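Local coordinates for protein putative O-GlcNAcase nagJ (Clostridium perfringens, PDB 6PV5) that probably acts as a family 84 glycoside hydrolase with hexosaminidase activity, this chain covering the catalytic domain and its flanking domains from a longer protein, at residues Y229-Y238 against D280-L291. Numbering follows the deposited sequence.
Sequences YHREKWREPY and DFKALINKAETL
Lys287 reaches from its helix into the curled loop 229-238, where its ammonium donates hydrogen bonds to three backbone carbonyls. Lys287 NZ lies 2.7 Å from Tyr229 O, in that carbonyl's plane and on a lone pair. Lys287 NZ also lies 2.7 Å from Glu236 O and 2.9 Å from Trp234 O, but above both of those carbonyl planes. The chain leaves with CG anti to the backbone N (chi1 -174°) and bends at chi2 and chi4, which brings the buried amine among the three carbonyl oxygens. In the (beta/alpha)8 barrel of the catalytic domain, these bonds join the loop after strand 219-222 to helix 274-294, which follows strand 259-264. Nearer the helix start, Arg235 NE meets Asp280 OD1 at 2.8 Å in a salt bridge. NH2 adds weak bonds to both carboxylate oxygens. Asp269 takes Arg235 NH1 and also Trp234 NE1, while Lys271 N serves Asp280 OD2. The guanidinium lies with one face over Trp234 CZ2. The Trp234 ring turns its edge to the helix, with CZ3 3.8 Å from Leu284 CB. A water donates to Arg235 O (2.6 Å) and Ala283 O (2.7 Å) and accepts from Asn286 ND2.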
ATOM      1  N   TYR A 229      13.542  19.998  -7.579  1.00 42.35           N
ATOM      2  CA  TYR A 229      13.619  20.761  -6.344  1.00 46.88           C
ATOM      3  C   TYR A 229      13.690  19.830  -5.137  1.00 51.83           C
ATOM      4  O   TYR A 229      13.829  20.268  -3.992  1.00 42.37           O
ATOM      5  CB  TYR A 229      12.440  21.737  -6.239  1.00 50.65           C
ATOM      6  CG  TYR A 229      12.512  22.804  -7.299  1.00 60.97           C
ATOM      7  CD1 TYR A 229      11.845  22.655  -8.507  1.00 64.38           C
ATOM      8  CD2 TYR A 229      13.326  23.916  -7.136  1.00 59.57           C
ATOM      9  CE1 TYR A 229      11.950  23.605  -9.511  1.00 67.73           C
ATOM     10  CE2 TYR A 229      13.442  24.875  -8.129  1.00 65.79           C
ATOM     11  CZ  TYR A 229      12.752  24.718  -9.320  1.00 69.69           C
ATOM     12  OH  TYR A 229      12.849  25.662 -10.300  1.00 80.91           O
ATOM     13  N   HIS A 230      13.568  18.527  -5.392  1.00 50.15           N
ATOM     14  CA  HIS A 230      13.783  17.593  -4.309  1.00 45.63           C
ATOM     15  C   HIS A 230      15.237  17.125  -4.360  1.00 44.19           C
ATOM     16  O   HIS A 230      15.718  16.578  -3.376  1.00 46.88           O
ATOM     17  CB  HIS A 230      12.702  16.494  -4.309  1.00 47.98           C
ATOM     18  CG  HIS A 230      13.260  15.168  -4.693  1.00 51.94           C
ATOM     19  ND1 HIS A 230      13.788  14.928  -5.952  1.00 53.07           N
ATOM     20  CD2 HIS A 230      13.465  14.048  -3.969  1.00 51.87           C
ATOM     21  CE1 HIS A 230      14.267  13.701  -5.995  1.00 59.05           C
ATOM     22  NE2 HIS A 230      14.079  13.144  -4.792  1.00 55.86           N
ATOM     23  N   ARG A 231      15.937  17.372  -5.485  1.00 43.95           N
ATOM     24  CA  ARG A 231      17.216  16.723  -5.759  1.00 45.49           C
ATOM     25  C   ARG A 231      18.229  17.632  -6.464  1.00 49.17           C
ATOM     26  O   ARG A 231      19.175  18.100  -5.836  1.00 51.52           O
ATOM     27  CB  ARG A 231      17.034  15.435  -6.571  1.00 43.01           C
ATOM     28  CG  ARG A 231      18.293  14.582  -6.665  1.00 42.41           C
ATOM     29  CD  ARG A 231      18.169  13.364  -7.565  1.00 47.93           C
ATOM     30  NE  ARG A 231      19.486  12.753  -7.692  1.00 54.44           N
ATOM     31  CZ  ARG A 231      20.317  12.917  -8.721  1.00 60.40           C
ATOM     32  NH1 ARG A 231      21.503  12.326  -8.722  1.00 65.19           N
ATOM     33  NH2 ARG A 231      19.966  13.670  -9.747  1.00 56.35           N
ATOM     34  N   GLU A 232      18.122  17.773  -7.796  1.00 53.58           N
ATOM     35  CA  GLU A 232      19.126  18.517  -8.548  1.00 53.93           C
ATOM     36  C   GLU A 232      19.189  19.952  -8.026  1.00 53.05           C
ATOM     37  O   GLU A 232      20.272  20.508  -7.848  1.00 56.71           O
ATOM     38  CB  GLU A 232      18.814  18.569 -10.044  1.00 58.36           C
ATOM     39  CG  GLU A 232      19.420  17.430 -10.845  1.00 70.26           C
ATOM     40  CD  GLU A 232      18.480  16.262 -11.111  1.00 72.86           C
ATOM     41  OE1 GLU A 232      17.454  16.136 -10.394  1.00 61.54           O
ATOM     42  OE2 GLU A 232      18.776  15.479 -12.039  1.00 81.21           O
ATOM     43  N   LYS A 233      18.013  20.535  -7.782  1.00 48.33           N
ATOM     44  CA  LYS A 233      17.910  21.893  -7.281  1.00 50.42           C
ATOM     45  C   LYS A 233      17.429  21.889  -5.832  1.00 44.24           C
ATOM     46  O   LYS A 233      16.538  22.660  -5.487  1.00 38.92           O
ATOM     47  CB  LYS A 233      16.846  22.638  -8.093  1.00 53.37           C
ATOM     48  CG  LYS A 233      17.112  22.785  -9.585  1.00 60.65           C
ATOM     49  CD  LYS A 233      16.077  23.677 -10.255  1.00 61.43           C
ATOM     50  CE  LYS A 233      16.088  23.578 -11.765  1.00 63.44           C
ATOM     51  NZ  LYS A 233      17.285  24.215 -12.364  1.00 57.55           N
ATOM     52  N   TRP A 234      17.991  21.015  -4.981  1.00 44.84           N
ATOM     53  CA  TRP A 234      17.509  20.909  -3.604  1.00 42.71           C
ATOM     54  C   TRP A 234      17.700  22.210  -2.826  1.00 40.67           C
ATOM     55  O   TRP A 234      16.950  22.474  -1.892  1.00 43.18           O
ATOM     56  CB  TRP A 234      18.159  19.749  -2.846  1.00 36.02           C
ATOM     57  CG  TRP A 234      19.641  19.872  -2.708  1.00 36.11           C
ATOM     58  CD1 TRP A 234      20.575  19.450  -3.605  1.00 36.47           C
ATOM     59  CD2 TRP A 234      20.372  20.450  -1.608  1.00 36.32           C
ATOM     60  NE1 TRP A 234      21.836  19.701  -3.133  1.00 39.67           N
ATOM     61  CE2 TRP A 234      21.742  20.312  -1.906  1.00 36.12           C
ATOM     62  CE3 TRP A 234      20.005  21.066  -0.405  1.00 41.15           C
ATOM     63  CZ2 TRP A 234      22.747  20.774  -1.055  1.00 38.93           C
ATOM     64  CZ3 TRP A 234      20.998  21.504   0.448  1.00 43.22           C
ATOM     65  CH2 TRP A 234      22.350  21.368   0.121  1.00 39.00           C
ATOM     66  N   ARG A 235      18.716  22.994  -3.190  1.00 43.46           N
ATOM     67  CA  ARG A 235      18.978  24.249  -2.498  1.00 48.06           C
ATOM     68  C   ARG A 235      17.880  25.278  -2.780  1.00 50.95           C
ATOM     69  O   ARG A 235      17.604  26.122  -1.932  1.00 50.89           O
ATOM     70  CB  ARG A 235      20.343  24.804  -2.904  1.00 43.01           C
ATOM     71  CG  ARG A 235      21.510  23.969  -2.407  1.00 41.95           C
ATOM     72  CD  ARG A 235      22.694  24.358  -3.260  1.00 42.35           C
ATOM     73  NE  ARG A 235      23.904  23.605  -2.958  1.00 46.46           N
ATOM     74  CZ  ARG A 235      24.280  22.493  -3.582  1.00 49.83           C
ATOM     75  NH1 ARG A 235      23.535  21.986  -4.551  1.00 50.24           N
ATOM     76  NH2 ARG A 235      25.406  21.894  -3.239  1.00 47.70           N
ATOM     77  N   GLU A 236      17.239  25.180  -3.956  1.00 51.42           N
ATOM     78  CA  GLU A 236      16.369  26.235  -4.452  1.00 50.28           C
ATOM     79  C   GLU A 236      14.951  26.064  -3.915  1.00 53.35           C
ATOM     80  O   GLU A 236      14.398  24.969  -3.917  1.00 56.43           O
ATOM     81  CB  GLU A 236      16.394  26.299  -5.979  1.00 51.87           C
ATOM     82  CG  GLU A 236      17.795  26.350  -6.567  1.00 53.68           C
ATOM     83  CD  GLU A 236      17.862  26.493  -8.085  1.00 62.57           C
ATOM     84  OE1 GLU A 236      16.836  26.915  -8.700  1.00 66.42           O
ATOM     85  OE2 GLU A 236      18.933  26.175  -8.662  1.00 56.08           O
ATOM     86  N   PRO A 237      14.311  27.149  -3.428  1.00 56.14           N
ATOM     87  CA  PRO A 237      12.915  27.082  -2.988  1.00 60.39           C
ATOM     88  C   PRO A 237      11.986  26.816  -4.173  1.00 58.44           C
ATOM     89  O   PRO A 237      12.404  26.955  -5.323  1.00 56.25           O
ATOM     90  CB  PRO A 237      12.675  28.479  -2.393  1.00 63.45           C
ATOM     91  CG  PRO A 237      13.690  29.367  -3.081  1.00 59.31           C
ATOM     92  CD  PRO A 237      14.906  28.483  -3.250  1.00 59.96           C
ATOM     93  N   TYR A 238      10.735  26.425  -3.891  1.00 54.22           N
ATOM     94  CA  TYR A 238       9.786  26.217  -4.976  1.00 59.76           C
ATOM     95  C   TYR A 238       9.412  27.550  -5.621  1.00 62.64           C
ATOM     96  O   TYR A 238       8.984  28.476  -4.928  1.00 59.45           O
ATOM     97  CB  TYR A 238       8.546  25.434  -4.535  1.00 59.04           C
ATOM     98  CG  TYR A 238       8.713  23.936  -4.627  1.00 63.39           C
ATOM     99  CD1 TYR A 238       8.744  23.279  -5.853  1.00 56.02           C
ATOM    100  CD2 TYR A 238       8.878  23.176  -3.479  1.00 62.42           C
ATOM    101  CE1 TYR A 238       8.915  21.904  -5.929  1.00 56.84           C
ATOM    102  CE2 TYR A 238       9.042  21.803  -3.539  1.00 58.56           C
ATOM    103  CZ  TYR A 238       9.067  21.165  -4.766  1.00 55.62           C
ATOM    104  OH  TYR A 238       9.246  19.816  -4.789  1.00 50.77           O
ATOM    105  N   ASP A 280      26.347  24.887   2.234  1.00 54.50           N
ATOM    106  CA  ASP A 280      25.413  23.824   1.883  1.00 47.59           C
ATOM    107  C   ASP A 280      24.475  23.553   3.051  1.00 46.54           C
ATOM    108  O   ASP A 280      23.273  23.427   2.842  1.00 46.45           O
ATOM    109  CB  ASP A 280      26.124  22.594   1.316  1.00 51.25           C
ATOM    110  CG  ASP A 280      26.384  22.728  -0.172  1.00 54.93           C
ATOM    111  OD1 ASP A 280      25.733  23.594  -0.801  1.00 55.39           O
ATOM    112  OD2 ASP A 280      27.236  21.981  -0.695  1.00 58.25           O
ATOM    113  N   PHE A 281      25.011  23.546   4.283  1.00 47.98           N
ATOM    114  CA  PHE A 281      24.153  23.349   5.444  1.00 44.04           C
ATOM    115  C   PHE A 281      23.140  24.484   5.606  1.00 45.71           C
ATOM    116  O   PHE A 281      22.003  24.247   6.030  1.00 46.99           O
ATOM    117  CB  PHE A 281      24.946  23.060   6.730  1.00 45.42           C
ATOM    118  CG  PHE A 281      24.031  22.551   7.813  1.00 42.08           C
ATOM    119  CD1 PHE A 281      23.356  23.432   8.642  1.00 41.30           C
ATOM    120  CD2 PHE A 281      23.749  21.195   7.924  1.00 43.65           C
ATOM    121  CE1 PHE A 281      22.453  22.970   9.589  1.00 45.38           C
ATOM    122  CE2 PHE A 281      22.842  20.733   8.866  1.00 39.20           C
ATOM    123  CZ  PHE A 281      22.184  21.621   9.686  1.00 45.03           C
ATOM    124  N   LYS A 282      23.554  25.729   5.319  1.00 49.62           N
ATOM    125  CA  LYS A 282      22.650  26.872   5.443  1.00 48.08           C
ATOM    126  C   LYS A 282      21.564  26.781   4.370  1.00 43.42           C
ATOM    127  O   LYS A 282      20.378  26.988   4.642  1.00 45.76           O
ATOM    128  CB  LYS A 282      23.430  28.195   5.397  1.00 50.32           C
ATOM    129  N   ALA A 283      21.986  26.424   3.149  1.00 44.22           N
ATOM    130  CA  ALA A 283      21.071  26.135   2.053  1.00 45.52           C
ATOM    131  C   ALA A 283      19.986  25.157   2.513  1.00 47.10           C
ATOM    132  O   ALA A 283      18.796  25.425   2.331  1.00 46.62           O
ATOM    133  CB  ALA A 283      21.849  25.613   0.868  1.00 42.62           C
ATOM    134  N   LEU A 284      20.413  24.067   3.177  1.00 42.98           N
ATOM    135  CA  LEU A 284      19.516  23.010   3.618  1.00 44.67           C
ATOM    136  C   LEU A 284      18.512  23.562   4.621  1.00 45.67           C
ATOM    137  O   LEU A 284      17.304  23.321   4.501  1.00 46.53           O
ATOM    138  CB  LEU A 284      20.336  21.854   4.208  1.00 45.80           C
ATOM    139  CG  LEU A 284      19.556  20.680   4.813  1.00 48.58           C
ATOM    140  CD1 LEU A 284      18.603  20.051   3.800  1.00 45.62           C
ATOM    141  CD2 LEU A 284      20.527  19.628   5.342  1.00 45.25           C
ATOM    142  N   ILE A 285      19.018  24.327   5.598  1.00 45.68           N
ATOM    143  CA  ILE A 285      18.145  24.908   6.605  1.00 43.05           C
ATOM    144  C   ILE A 285      17.125  25.806   5.911  1.00 38.72           C
ATOM    145  O   ILE A 285      15.936  25.750   6.218  1.00 37.89           O
ATOM    146  CB  ILE A 285      18.982  25.672   7.656  1.00 47.94           C
ATOM    147  CG1 ILE A 285      19.745  24.697   8.556  1.00 45.99           C
ATOM    148  CG2 ILE A 285      18.118  26.654   8.455  1.00 42.40           C
ATOM    149  CD1 ILE A 285      18.859  23.913   9.508  1.00 46.44           C
ATOM    150  N   ASN A 286      17.612  26.648   4.993  1.00 40.45           N
ATOM    151  CA  ASN A 286      16.742  27.585   4.292  1.00 48.68           C
ATOM    152  C   ASN A 286      15.619  26.835   3.574  1.00 43.62           C
ATOM    153  O   ASN A 286      14.442  27.085   3.839  1.00 45.02           O
ATOM    154  CB  ASN A 286      17.500  28.505   3.330  1.00 48.73           C
ATOM    155  CG  ASN A 286      16.619  29.587   2.728  1.00 58.78           C
ATOM    156  OD1 ASN A 286      15.822  30.229   3.424  1.00 57.01           O
ATOM    157  ND2 ASN A 286      16.754  29.806   1.429  1.00 55.92           N
ATOM    158  N   LYS A 287      15.990  25.907   2.677  1.00 46.08           N
ATOM    159  CA  LYS A 287      15.011  25.108   1.947  1.00 38.75           C
ATOM    160  C   LYS A 287      13.962  24.555   2.903  1.00 39.03           C
ATOM    161  O   LYS A 287      12.756  24.670   2.673  1.00 40.62           O
ATOM    162  CB  LYS A 287      15.709  23.981   1.178  1.00 44.86           C
ATOM    163  CG  LYS A 287      14.790  23.166   0.275  1.00 45.53           C
ATOM    164  CD  LYS A 287      13.862  24.003  -0.587  1.00 44.58           C
ATOM    165  CE  LYS A 287      13.170  23.186  -1.659  1.00 48.23           C
ATOM    166  NZ  LYS A 287      14.160  22.579  -2.580  1.00 45.69           N
ATOM    167  N   ALA A 288      14.423  23.979   4.015  1.00 41.87           N
ATOM    168  CA  ALA A 288      13.477  23.386   4.943  1.00 45.53           C
ATOM    169  C   ALA A 288      12.526  24.442   5.504  1.00 41.64           C
ATOM    170  O   ALA A 288      11.405  24.116   5.882  1.00 43.16           O
ATOM    171  CB  ALA A 288      14.219  22.649   6.041  1.00 42.50           C
ATOM    172  N   GLU A 289      13.000  25.691   5.609  1.00 50.46           N
ATOM    173  CA  GLU A 289      12.222  26.793   6.182  1.00 59.81           C
ATOM    174  C   GLU A 289      11.076  27.175   5.241  1.00 50.71           C
ATOM    175  O   GLU A 289       9.929  27.328   5.668  1.00 50.51           O
ATOM    176  CB  GLU A 289      13.102  28.027   6.439  1.00 65.79           C
ATOM    177  CG  GLU A 289      14.211  27.824   7.461  1.00 71.77           C
ATOM    178  CD  GLU A 289      13.864  28.142   8.906  1.00 76.49           C
ATOM    179  OE1 GLU A 289      12.671  28.364   9.199  1.00 71.40           O
ATOM    180  OE2 GLU A 289      14.799  28.172   9.740  1.00 85.80           O
ATOM    181  N   THR A 290      11.417  27.338   3.957  1.00 52.42           N
ATOM    182  CA  THR A 290      10.462  27.454   2.863  1.00 55.39           C
ATOM    183  C   THR A 290       9.344  26.441   3.065  1.00 55.26           C
ATOM    184  O   THR A 290       8.188  26.804   3.252  1.00 58.81           O
ATOM    185  CB  THR A 290      11.152  27.135   1.534  1.00 56.60           C
ATOM    186  OG1 THR A 290      12.273  28.009   1.417  1.00 62.28           O
ATOM    187  CG2 THR A 290      10.245  27.256   0.329  1.00 66.84           C
ATOM    188  N   LEU A 291       9.723  25.161   3.070  1.00 52.38           N
ATOM    189  CA  LEU A 291       8.757  24.079   3.064  1.00 47.19           C
ATOM    190  C   LEU A 291       7.929  24.147   4.339  1.00 48.47           C
ATOM    191  O   LEU A 291       6.735  23.833   4.328  1.00 47.20           O
ATOM    192  CB  LEU A 291       9.545  22.773   2.936  1.00 50.05           C
ATOM    193  CG  LEU A 291      10.315  22.667   1.620  1.00 48.14           C
ATOM    194  CD1 LEU A 291      11.606  21.872   1.769  1.00 49.62           C
ATOM    195  CD2 LEU A 291       9.424  22.100   0.520  1.00 46.73           C
TER
HETATM  196  O   HOH W   1      18.199  27.169   0.410  1.00 49.61           O